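Local coordinates for Cas13d (uncultured Ruminococcus sp, PDB 6IV9), which binds CRISPR RNA and, through its two HEPN domains, probably matures this guide and cleaves the target RNA, at residues Lys152-Glu156 and Phe164-Ile170; Ile329-Phe333 and Tyr360-Val365; Ile357-Tyr361 and Ile484-Lys490. The protein carries 2 engineered substitutions. All blocks are in the same frame, centred on the assembly; numbering follows the deposited sequence.

Interaction 1: residues Lys152-Glu156 and Phe164-Ile170; sequences KSELE and FDDNIHI. With nucleotides of chain B.
Glu156 meets the Phe164 ring at its edge, with CD near the ring plane, while one face of the ring carries the His169 imidazole, whose NE2 stands 3.4 Å above the ring centre. The imidazole has Phe164 CG over one of its own faces and the Asp166 carboxylate at its in-plane edge, where His169 ND1 donates to the syn lone pair of Asp166 OD1 (2.8 Å). On its anti side the same OD1 accepts from Ile168 N, which makes an Asx turn leading into helix 168-197, joined by a short loop to helix 152-160. His169 NE2 bonds to the carbonyl of Glu543, so both ring nitrogens fix its rotation. Lys152 reaches across with an extended chain that bends only at its last torsion (chi4 -66°). This puts Lys152 NZ 3.0 Å from Asp166 O, to which it donates, and in a salt bridge with Glu156 OE1 (2.8 Å). Glu156 OE2 accepts from Phe164 N at 3.0 Å, from above the carboxylate plane. A water links Ile170 N to Glu156 OE1. Beside this polar cluster the stem of Lys152 lies on Ile170, CG to CG1, while Ile170 CD1 packs on Leu155 CD1 (4.0 Å) and Ile170 CG2 faces the ribose of C24 of chain B. Asn167 OD1 accepts from Val65 N, and Asn167 ND2 makes a weak hydrogen bond to O2 of C24 of chain B (3.2 Å).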
loop_
_atom_site.group_PDB
_atom_site.type_symbol
_atom_site.label_atom_id
_atom_site.label_comp_id
_atom_site.label_asym_id
_atom_site.label_seq_id
_atom_site.Cartn_x
_atom_site.Cartn_y
_atom_site.Cartn_z
ATOM N N LYS A 152 8.168 -16.308 20.826
ATOM C CA LYS A 152 7.208 -17.315 20.321
ATOM C C LYS A 152 6.267 -17.766 21.437
ATOM O O LYS A 152 5.099 -17.822 21.193
ATOM C CB LYS A 152 7.992 -18.526 19.812
ATOM C CG LYS A 152 7.187 -19.725 19.359
ATOM C CD LYS A 152 8.079 -20.774 18.759
ATOM C CE LYS A 152 7.373 -22.014 18.268
ATOM N NZ LYS A 152 6.759 -22.785 19.366
ATOM N N SER A 153 6.782 -18.071 22.619
ATOM C CA SER A 153 5.894 -18.545 23.708
ATOM C C SER A 153 4.907 -17.467 24.157
ATOM O O SER A 153 3.760 -17.770 24.344
ATOM C CB SER A 153 6.693 -19.080 24.841
ATOM O OG SER A 153 7.357 -20.251 24.438
ATOM N N GLU A 154 5.380 -16.248 24.339
ATOM C CA GLU A 154 4.487 -15.148 24.754
ATOM C C GLU A 154 3.428 -14.927 23.673
ATOM O O GLU A 154 2.295 -14.733 24.012
ATOM C CB GLU A 154 5.298 -13.870 24.907
ATOM C CG GLU A 154 5.780 -13.609 26.306
ATOM C CD GLU A 154 4.896 -14.129 27.427
ATOM O OE1 GLU A 154 3.861 -13.521 27.675
ATOM O OE2 GLU A 154 5.261 -15.152 28.021
ATOM N N LEU A 155 3.824 -14.952 22.409
ATOM C CA LEU A 155 2.861 -14.744 21.309
ATOM C C LEU A 155 1.818 -15.863 21.276
ATOM O O LEU A 155 0.671 -15.555 21.144
ATOM C CB LEU A 155 3.629 -14.630 19.997
ATOM C CG LEU A 155 4.314 -13.283 19.808
ATOM C CD1 LEU A 155 5.330 -13.316 18.692
ATOM C CD2 LEU A 155 3.285 -12.207 19.569
ATOM N N GLU A 156 2.229 -17.114 21.440
ATOM C CA GLU A 156 1.264 -18.239 21.418
ATOM C C GLU A 156 0.271 -18.061 22.564
ATOM O O GLU A 156 -0.897 -18.253 22.353
ATOM C CB GLU A 156 1.996 -19.569 21.556
ATOM C CG GLU A 156 2.787 -19.940 20.323
ATOM C CD GLU A 156 3.770 -21.087 20.471
ATOM O OE1 GLU A 156 4.250 -21.544 19.463
ATOM O OE2 GLU A 156 4.049 -21.489 21.595
ATOM N N PHE A 164 2.867 -24.080 22.407
ATOM C CA PHE A 164 2.758 -25.301 21.588
ATOM C C PHE A 164 4.143 -25.800 21.225
ATOM O O PHE A 164 5.015 -24.995 20.995
ATOM C CB PHE A 164 1.996 -25.013 20.298
ATOM C CG PHE A 164 0.543 -24.714 20.522
ATOM C CD1 PHE A 164 -0.386 -25.731 20.547
ATOM C CD2 PHE A 164 0.115 -23.428 20.757
ATOM C CE1 PHE A 164 -1.718 -25.463 20.776
ATOM C CE2 PHE A 164 -1.220 -23.160 20.981
ATOM C CZ PHE A 164 -2.129 -24.178 20.989
ATOM N N ASP A 165 4.272 -27.114 21.090
ATOM C CA ASP A 165 5.544 -27.742 20.671
ATOM C C ASP A 165 5.520 -27.974 19.161
ATOM O O ASP A 165 5.718 -29.074 18.727
ATOM C CB ASP A 165 5.824 -29.018 21.445
ATOM C CG ASP A 165 7.212 -28.921 22.015
ATOM O OD1 ASP A 165 7.327 -28.885 23.262
ATOM O OD2 ASP A 165 8.147 -28.785 21.209
ATOM N N ASP A 166 5.253 -26.915 18.424
ATOM C CA ASP A 166 5.191 -26.925 16.955
ATOM C C ASP A 166 5.566 -25.531 16.465
ATOM O O ASP A 166 5.595 -24.607 17.238
ATOM C CB ASP A 166 3.844 -27.414 16.436
ATOM C CG ASP A 166 2.688 -26.463 16.663
ATOM O OD1 ASP A 166 2.824 -25.309 16.322
ATOM O OD2 ASP A 166 1.672 -26.909 17.154
ATOM N N ASN A 167 5.872 -25.441 15.193
ATOM C CA ASN A 167 6.276 -24.151 14.593
ATOM C C ASN A 167 5.153 -23.624 13.702
ATOM O O ASN A 167 5.429 -22.783 12.894
ATOM C CB ASN A 167 7.587 -24.301 13.830
ATOM C CG ASN A 167 7.399 -25.025 12.523
ATOM O OD1 ASN A 167 6.446 -25.747 12.349
ATOM N ND2 ASN A 167 8.307 -24.812 11.601
ATOM N N ILE A 168 3.972 -24.218 13.786
ATOM C CA ILE A 168 2.823 -23.820 12.928
ATOM C C ILE A 168 2.095 -22.591 13.471
ATOM O O ILE A 168 1.789 -21.721 12.699
ATOM C CB ILE A 168 1.862 -25.000 12.734
ATOM C CG1 ILE A 168 2.605 -26.314 12.489
ATOM C CG2 ILE A 168 0.869 -24.696 11.635
ATOM C CD1 ILE A 168 1.710 -27.496 12.277
ATOM N N HIS A 169 1.824 -22.565 14.766
ATOM C CA HIS A 169 1.060 -21.439 15.353
ATOM C C HIS A 169 1.811 -20.117 15.180
ATOM O O HIS A 169 1.186 -19.144 14.867
ATOM C CB HIS A 169 0.740 -21.711 16.825
ATOM C CG HIS A 169 -0.102 -22.912 17.053
ATOM N ND1 HIS A 169 0.397 -24.177 16.984
ATOM C CD2 HIS A 169 -1.398 -23.042 17.358
ATOM C CE1 HIS A 169 -0.552 -25.031 17.236
ATOM N NE2 HIS A 169 -1.646 -24.367 17.472
ATOM N N ILE A 170 3.115 -20.128 15.394
ATOM C CA ILE A 170 3.946 -18.899 15.295
ATOM C C ILE A 170 3.902 -18.344 13.867
ATOM O O ILE A 170 3.962 -17.155 13.718
ATOM C CB ILE A 170 5.368 -19.130 15.840
ATOM C CG1 ILE A 170 6.077 -17.808 16.122
ATOM C CG2 ILE A 170 6.187 -20.061 14.971
ATOM C CD1 ILE A 170 5.267 -16.886 16.973
ATOM P P C B 24 8.686 -15.780 8.268
ATOM O OP1 C B 24 8.080 -14.501 8.657
ATOM O OP2 C B 24 9.946 -15.918 7.591
ATOM O "O5'" C B 24 8.889 -16.606 9.622
ATOM C "C5'" C B 24 8.118 -16.290 10.784
ATOM C "C4'" C B 24 8.456 -17.227 11.916
ATOM O "O4'" C B 24 7.965 -18.562 11.627
ATOM C "C3'" C B 24 9.922 -17.420 12.150
ATOM O "O3'" C B 24 10.396 -16.352 12.917
ATOM C "C2'" C B 24 9.936 -18.743 12.912
ATOM O "O2'" C B 24 9.591 -18.568 14.273
ATOM C "C1'" C B 24 8.886 -19.519 12.140
ATOM N N1 C B 24 9.393 -20.347 11.013
ATOM C C2 C B 24 9.782 -21.673 11.280
ATOM O O2 C B 24 9.730 -22.085 12.451
ATOM N N3 C B 24 10.238 -22.446 10.265
ATOM C C4 C B 24 10.237 -21.968 9.009
ATOM N N4 C B 24 10.621 -22.780 8.020
ATOM C C5 C B 24 9.823 -20.636 8.710
ATOM C C6 C B 24 9.425 -19.864 9.735
HETATM O O HOH W 1 3.979 -22.340 17.007
#

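Interaction 2: residues Ile329-Phe333 and Tyr360-Val365; sequences INKDF and YYDFIV. With nucleotides of chain B.
Tyr360 sets CD2 4.0 Å from CZ of Phe333, while its hydroxyl pairs with Asn340. Next along helix 353-366, Tyr361 turns the edge of its ring onto the face of Phe333 in a T-shaped pair: the centroids are 5.0 Å apart, the planes make 68°, and Tyr361 CD1 stands over the centre of the phenylalanine. Tyr361 OH carries on past that ring to donate to Asn330 OD1 (2.7 Å), tilted 22° from the carbonyl plane. One turn on from Tyr360, Ile364 brings CG1 to the edge of Phe333, near its plane, and points CG2 at the ribose of U43 of chain B, 3.5 Å from O4'. Val365 closes the row, its CG2 touching Ile329 CG2 (3.7 Å). Phe333 reaches into this group because its CG lies anti to the backbone N (chi1 176°), just after the loop that follows helix 312-330. With an alanine at Phe333, the edge of Tyr361 would probably lose the face it rests on, and Tyr360 and Ile364 would lose a shared partner. The chemistry is thus an aromatic and aliphatic core with one hydroxyl-amide bond between the two segments, Asn330 ND2 going on to Lys490 O; toward U43 of chain B the nearest atoms are carbons, Ile364 CG2 and Ile329 CA.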
loop_
_atom_site.group_PDB
_atom_site.type_symbol
_atom_site.label_atom_id
_atom_site.label_comp_id
_atom_site.label_asym_id
_atom_site.label_seq_id
_atom_site.Cartn_x
_atom_site.Cartn_y
_atom_site.Cartn_z
ATOM N N ILE A 329 -22.153 0.574 -9.604
ATOM C CA ILE A 329 -21.669 -0.467 -10.550
ATOM C C ILE A 329 -22.804 -1.412 -10.977
ATOM O O ILE A 329 -22.902 -1.737 -12.134
ATOM C CB ILE A 329 -20.566 -1.282 -9.862
ATOM C CG1 ILE A 329 -19.369 -0.423 -9.473
ATOM C CG2 ILE A 329 -20.158 -2.460 -10.707
ATOM C CD1 ILE A 329 -18.529 -1.022 -8.389
ATOM N N ASN A 330 -23.560 -1.896 -10.006
ATOM C CA ASN A 330 -24.634 -2.907 -10.180
ATOM C C ASN A 330 -25.860 -2.398 -10.938
ATOM O O ASN A 330 -26.447 -3.188 -11.648
ATOM C CB ASN A 330 -25.033 -3.547 -8.858
ATOM C CG ASN A 330 -23.950 -4.450 -8.333
ATOM O OD1 ASN A 330 -23.074 -4.839 -9.073
ATOM N ND2 ASN A 330 -23.995 -4.763 -7.061
ATOM N N LYS A 331 -26.248 -1.146 -10.747
ATOM C CA LYS A 331 -27.509 -0.692 -11.381
ATOM C C LYS A 331 -27.360 -0.672 -12.901
ATOM O O LYS A 331 -26.518 0.035 -13.388
ATOM C CB LYS A 331 -27.874 0.694 -10.852
ATOM C CG LYS A 331 -29.362 0.999 -10.802
ATOM C CD LYS A 331 -29.653 2.475 -10.778
ATOM C CE LYS A 331 -30.990 2.821 -11.396
ATOM N NZ LYS A 331 -30.962 4.161 -12.026
ATOM N N ASP A 332 -28.181 -1.446 -13.599
ATOM C CA ASP A 332 -28.146 -1.451 -15.079
ATOM C C ASP A 332 -26.724 -1.738 -15.572
ATOM O O ASP A 332 -26.268 -1.055 -16.459
ATOM C CB ASP A 332 -28.763 -0.168 -15.632
ATOM C CG ASP A 332 -30.237 -0.040 -15.291
ATOM O OD1 ASP A 332 -30.955 -1.027 -15.431
ATOM O OD2 ASP A 332 -30.639 1.029 -14.855
ATOM N N PHE A 333 -26.091 -2.768 -15.029
ATOM C CA PHE A 333 -24.709 -3.108 -15.431
ATOM C C PHE A 333 -24.639 -3.471 -16.915
ATOM O O PHE A 333 -23.715 -3.073 -17.575
ATOM C CB PHE A 333 -24.202 -4.273 -14.590
ATOM C CG PHE A 333 -22.837 -4.754 -14.983
ATOM C CD1 PHE A 333 -22.688 -5.716 -15.960
ATOM C CD2 PHE A 333 -21.705 -4.243 -14.377
ATOM C CE1 PHE A 333 -21.436 -6.169 -16.326
ATOM C CE2 PHE A 333 -20.454 -4.704 -14.743
ATOM C CZ PHE A 333 -20.325 -5.661 -15.714
ATOM N N TYR A 360 -18.452 -11.453 -17.919
ATOM C CA TYR A 360 -18.047 -10.034 -18.004
ATOM C C TYR A 360 -18.240 -9.336 -16.660
ATOM O O TYR A 360 -17.397 -8.564 -16.268
ATOM C CB TYR A 360 -18.692 -9.316 -19.182
ATOM C CG TYR A 360 -17.982 -8.039 -19.523
ATOM C CD1 TYR A 360 -16.808 -8.055 -20.240
ATOM C CD2 TYR A 360 -18.452 -6.822 -19.090
ATOM C CE1 TYR A 360 -16.129 -6.893 -20.543
ATOM C CE2 TYR A 360 -17.792 -5.648 -19.389
ATOM C CZ TYR A 360 -16.625 -5.684 -20.116
ATOM O OH TYR A 360 -15.975 -4.539 -20.421
ATOM N N TYR A 361 -19.327 -9.649 -15.963
ATOM C CA TYR A 361 -19.532 -9.051 -14.627
ATOM C C TYR A 361 -18.379 -9.514 -13.735
ATOM O O TYR A 361 -17.878 -8.734 -12.973
ATOM C CB TYR A 361 -20.873 -9.444 -14.006
ATOM C CG TYR A 361 -21.100 -8.841 -12.648
ATOM C CD1 TYR A 361 -21.648 -7.586 -12.513
ATOM C CD2 TYR A 361 -20.740 -9.504 -11.497
ATOM C CE1 TYR A 361 -21.838 -7.000 -11.281
ATOM C CE2 TYR A 361 -20.916 -8.931 -10.253
ATOM C CZ TYR A 361 -21.474 -7.677 -10.142
ATOM O OH TYR A 361 -21.672 -7.098 -8.934
ATOM N N ASP A 362 -18.000 -10.777 -13.859
ATOM C CA ASP A 362 -16.885 -11.317 -13.047
ATOM C C ASP A 362 -15.609 -10.563 -13.411
ATOM O O ASP A 362 -14.951 -10.086 -12.522
ATOM C CB ASP A 362 -16.686 -12.803 -13.332
ATOM C CG ASP A 362 -15.522 -13.458 -12.615
ATOM O OD1 ASP A 362 -14.510 -12.810 -12.414
ATOM O OD2 ASP A 362 -15.644 -14.623 -12.301
ATOM N N PHE A 363 -15.364 -10.387 -14.692
ATOM C CA PHE A 363 -14.133 -9.731 -15.174
ATOM C C PHE A 363 -14.032 -8.312 -14.612
ATOM O O PHE A 363 -12.947 -7.899 -14.324
ATOM C CB PHE A 363 -14.160 -9.736 -16.700
ATOM C CG PHE A 363 -13.021 -9.032 -17.382
ATOM C CD1 PHE A 363 -11.811 -9.664 -17.571
ATOM C CD2 PHE A 363 -13.173 -7.751 -17.860
ATOM C CE1 PHE A 363 -10.774 -9.020 -18.210
ATOM C CE2 PHE A 363 -12.134 -7.108 -18.497
ATOM C CZ PHE A 363 -10.937 -7.743 -18.664
ATOM N N ILE A 364 -15.130 -7.570 -14.573
ATOM C CA ILE A 364 -15.102 -6.184 -14.030
ATOM C C ILE A 364 -15.040 -6.113 -12.499
ATOM O O ILE A 364 -14.176 -5.444 -11.993
ATOM C CB ILE A 364 -16.304 -5.386 -14.565
ATOM C CG1 ILE A 364 -16.255 -5.258 -16.085
ATOM C CG2 ILE A 364 -16.404 -4.034 -13.895
ATOM C CD1 ILE A 364 -15.121 -4.422 -16.587
ATOM N N VAL A 365 -15.943 -6.804 -11.819
ATOM C CA VAL A 365 -16.109 -6.660 -10.348
ATOM C C VAL A 365 -15.307 -7.676 -9.534
ATOM O O VAL A 365 -14.779 -7.284 -8.513
ATOM C CB VAL A 365 -17.603 -6.728 -9.992
ATOM C CG1 VAL A 365 -17.841 -6.594 -8.511
ATOM C CG2 VAL A 365 -18.403 -5.693 -10.753
ATOM P P U B 43 -11.975 -0.864 -13.868
ATOM O OP1 U B 43 -11.627 -1.831 -12.763
ATOM O OP2 U B 43 -11.382 -1.047 -15.191
ATOM O "O5'" U B 43 -13.559 -0.947 -13.942
ATOM C "C5'" U B 43 -14.308 -0.070 -14.794
ATOM C "C4'" U B 43 -15.700 -0.626 -15.002
ATOM O "O4'" U B 43 -16.357 -0.534 -13.724
ATOM C "C3'" U B 43 -16.601 0.179 -15.955
ATOM O "O3'" U B 43 -16.377 -0.355 -17.250
ATOM C "C2'" U B 43 -17.999 -0.106 -15.386
ATOM O "O2'" U B 43 -18.303 -1.435 -15.749
ATOM C "C1'" U B 43 -17.716 -0.117 -13.877
ATOM N N1 U B 43 -17.888 1.191 -13.228
ATOM C C2 U B 43 -19.162 1.693 -13.113
ATOM O O2 U B 43 -20.147 1.086 -13.478
ATOM N N3 U B 43 -19.244 2.933 -12.546
ATOM C C4 U B 43 -18.211 3.708 -12.087
ATOM O O4 U B 43 -18.457 4.805 -11.589
ATOM C C5 U B 43 -16.920 3.124 -12.236
ATOM C C6 U B 43 -16.803 1.917 -12.790
#

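Interaction 3: residues Ile357-Tyr361 and Ile484-Lys490; sequences IRLYY and ILDSEKK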
loop_
_atom_site.group_PDB
_atom_site.type_symbol
_atom_site.label_atom_id
_atom_site.label_comp_id
_atom_site.label_asym_id
_atom_site.label_seq_id
_atom_site.Cartn_x
_atom_site.Cartn_y
_atom_site.Cartn_z
ATOM N N ILE A 357 -22.278 -12.586 -20.401
ATOM C CA ILE A 357 -22.655 -11.458 -19.516
ATOM C C ILE A 357 -22.203 -11.765 -18.087
ATOM O O ILE A 357 -21.662 -10.887 -17.458
ATOM C CB ILE A 357 -24.160 -11.174 -19.631
ATOM C CG1 ILE A 357 -24.496 -10.592 -21.003
ATOM C CG2 ILE A 357 -24.615 -10.266 -18.517
ATOM C CD1 ILE A 357 -25.965 -10.590 -21.338
ATOM N N ARG A 358 -22.424 -12.986 -17.621
ATOM C CA ARG A 358 -22.002 -13.346 -16.252
ATOM C C ARG A 358 -20.474 -13.288 -16.152
ATOM O O ARG A 358 -19.980 -12.772 -15.169
ATOM C CB ARG A 358 -22.617 -14.686 -15.864
ATOM C CG ARG A 358 -24.129 -14.606 -15.735
ATOM C CD ARG A 358 -24.751 -15.818 -15.085
ATOM N NE ARG A 358 -24.489 -17.004 -15.863
ATOM C CZ ARG A 358 -25.387 -17.623 -16.613
ATOM N NH1 ARG A 358 -26.634 -17.199 -16.644
ATOM N NH2 ARG A 358 -25.037 -18.672 -17.326
ATOM N N LEU A 359 -19.774 -13.792 -17.160
ATOM C CA LEU A 359 -18.294 -13.761 -17.143
ATOM C C LEU A 359 -17.803 -12.312 -17.152
ATOM O O LEU A 359 -16.828 -12.034 -16.508
ATOM C CB LEU A 359 -17.749 -14.546 -18.332
ATOM C CG LEU A 359 -17.762 -16.061 -18.172
ATOM C CD1 LEU A 359 -17.611 -16.750 -19.508
ATOM C CD2 LEU A 359 -16.685 -16.517 -17.217
ATOM N N TYR A 360 -18.452 -11.453 -17.919
ATOM C CA TYR A 360 -18.047 -10.034 -18.004
ATOM C C TYR A 360 -18.240 -9.336 -16.660
ATOM O O TYR A 360 -17.397 -8.564 -16.268
ATOM C CB TYR A 360 -18.692 -9.316 -19.182
ATOM C CG TYR A 360 -17.982 -8.039 -19.523
ATOM C CD1 TYR A 360 -16.808 -8.055 -20.240
ATOM C CD2 TYR A 360 -18.452 -6.822 -19.090
ATOM C CE1 TYR A 360 -16.129 -6.893 -20.543
ATOM C CE2 TYR A 360 -17.792 -5.648 -19.389
ATOM C CZ TYR A 360 -16.625 -5.684 -20.116
ATOM O OH TYR A 360 -15.975 -4.539 -20.421
ATOM N N TYR A 361 -19.327 -9.649 -15.963
ATOM C CA TYR A 361 -19.532 -9.051 -14.627
ATOM C C TYR A 361 -18.379 -9.514 -13.735
ATOM O O TYR A 361 -17.878 -8.734 -12.973
ATOM C CB TYR A 361 -20.873 -9.444 -14.006
ATOM C CG TYR A 361 -21.100 -8.841 -12.648
ATOM C CD1 TYR A 361 -21.648 -7.586 -12.513
ATOM C CD2 TYR A 361 -20.740 -9.504 -11.497
ATOM C CE1 TYR A 361 -21.838 -7.000 -11.281
ATOM C CE2 TYR A 361 -20.916 -8.931 -10.253
ATOM C CZ TYR A 361 -21.474 -7.677 -10.142
ATOM O OH TYR A 361 -21.672 -7.098 -8.934
ATOM N N ILE A 484 -30.488 -11.148 -15.145
ATOM C CA ILE A 484 -29.602 -12.288 -15.510
ATOM C C ILE A 484 -28.450 -12.362 -14.503
ATOM O O ILE A 484 -27.958 -13.446 -14.242
ATOM C CB ILE A 484 -29.059 -12.062 -16.927
ATOM C CG1 ILE A 484 -30.078 -12.441 -17.995
ATOM C CG2 ILE A 484 -27.752 -12.780 -17.134
ATOM C CD1 ILE A 484 -29.650 -12.023 -19.379
ATOM N N LEU A 485 -28.063 -11.207 -13.974
ATOM C CA LEU A 485 -26.899 -11.076 -13.066
ATOM C C LEU A 485 -27.309 -11.136 -11.601
ATOM O O LEU A 485 -26.436 -11.038 -10.785
ATOM C CB LEU A 485 -26.206 -9.748 -13.361
ATOM C CG LEU A 485 -25.482 -9.682 -14.697
ATOM C CD1 LEU A 485 -25.000 -8.280 -14.971
ATOM C CD2 LEU A 485 -24.343 -10.672 -14.745
ATOM N N ASP A 486 -28.573 -11.405 -11.294
ATOM C CA ASP A 486 -29.003 -11.376 -9.876
ATOM C C ASP A 486 -28.180 -12.368 -9.049
ATOM O O ASP A 486 -27.942 -12.094 -7.893
ATOM C CB ASP A 486 -30.502 -11.622 -9.735
ATOM C CG ASP A 486 -31.338 -10.375 -9.934
ATOM O OD1 ASP A 486 -30.758 -9.307 -10.070
ATOM O OD2 ASP A 486 -32.566 -10.497 -9.940
ATOM N N SER A 487 -27.849 -13.514 -9.621
ATOM C CA SER A 487 -27.056 -14.540 -8.901
ATOM C C SER A 487 -25.580 -14.144 -8.742
ATOM O O SER A 487 -24.946 -14.722 -7.888
ATOM C CB SER A 487 -27.191 -15.893 -9.527
ATOM O OG SER A 487 -26.821 -15.861 -10.886
ATOM N N GLU A 488 -25.053 -13.290 -9.613
ATOM C CA GLU A 488 -23.613 -12.936 -9.586
ATOM C C GLU A 488 -23.327 -11.636 -8.841
ATOM O O GLU A 488 -22.230 -11.500 -8.355
ATOM C CB GLU A 488 -23.111 -12.679 -11.003
ATOM C CG GLU A 488 -23.559 -13.712 -12.004
ATOM C CD GLU A 488 -23.115 -15.130 -11.724
ATOM O OE1 GLU A 488 -21.910 -15.360 -11.683
ATOM O OE2 GLU A 488 -23.979 -15.992 -11.565
ATOM N N LYS A 489 -24.307 -10.751 -8.743
ATOM C CA LYS A 489 -24.091 -9.408 -8.165
ATOM C C LYS A 489 -23.612 -9.472 -6.718
ATOM O O LYS A 489 -24.106 -10.277 -5.951
ATOM C CB LYS A 489 -25.363 -8.572 -8.282
ATOM C CG LYS A 489 -25.589 -7.913 -9.632
ATOM C CD LYS A 489 -26.868 -7.127 -9.674
ATOM C CE LYS A 489 -27.088 -6.322 -10.933
ATOM N NZ LYS A 489 -26.040 -6.651 -11.906
ATOM N N LYS A 490 -22.666 -8.593 -6.400
ATOM C CA LYS A 490 -22.131 -8.462 -5.032
ATOM C C LYS A 490 -22.849 -7.289 -4.372
ATOM O O LYS A 490 -22.901 -6.242 -4.964
ATOM C CB LYS A 490 -20.614 -8.315 -5.091
ATOM C CG LYS A 490 -19.893 -9.622 -5.346
ATOM C CD LYS A 490 -19.730 -10.426 -4.085
ATOM C CE LYS A 490 -20.162 -11.865 -4.200
ATOM N NZ LYS A 490 -19.323 -12.635 -5.144
#
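The Tyr361 ring and the Glu488 side chain run antiparallel alongside each other, the ring standing almost perpendicular to the carboxylate (89°), with CE2 of Tyr361 3.5 Å from the backbone O of Glu488. The Lys489 side chain lies square across the outer end of the ring, and Tyr361 OH accepts a nearly straight bond from Lys490 N (3.1 Å, 167°). Tyr361 CB rests on Leu485 CD2 (3.8 Å). That methyl also meets Ile357 CG2, the isoleucine and leucine crossing roughly square. Helix 353-366 is thereby joined to the loop before helix 497-505. On the more exposed flank the stem of Arg358 runs obliquely over Glu488, whose bend at chi2 (-60°) lays the carboxylate along it, Arg358 CG against Glu488 CG at 3.9 Å. Their charges stay beyond salt-bridge range, Arg358 NE lying 4.4 Å from Glu488 OE2. Glu488 OE2 accepts from Ser487 OG (2.9 Å) on its anti lone pair. The loop is pinned from within, Leu485 O taking both Glu488 N and Lys489 N, while Lys489 NZ pairs with Glu482. Since Tyr361 OH also donates to Asn330, one oxygen ties the loop backbone to the end of another helix, while the Arg358-Glu488 charges probably add only weak attraction.

Overall arrangement
Along the chain interaction 1, on helices 152-160 and 168-197, closes before the others open, and it lies apart from them, its centre about 44 Å from that of interaction 2 and 43 Å from that of interaction 3. Interactions 2 and 3 have centres only about 7 Å apart and share helix 353-366, with Tyr360 and Tyr361 in both ranges. They also touch directly: Asn330 ND2 lies 2.8 Å from Lys490 O, a probable hydrogen bond, and Phe333 packs on Leu485. Helix 312-330, helix 353-366 and the loop 484-490 thus form one continuous packing unit. Two distant parts of this largely helical protein therefore meet the same RNA chain, interaction 1 at C24 and interaction 2 at U43.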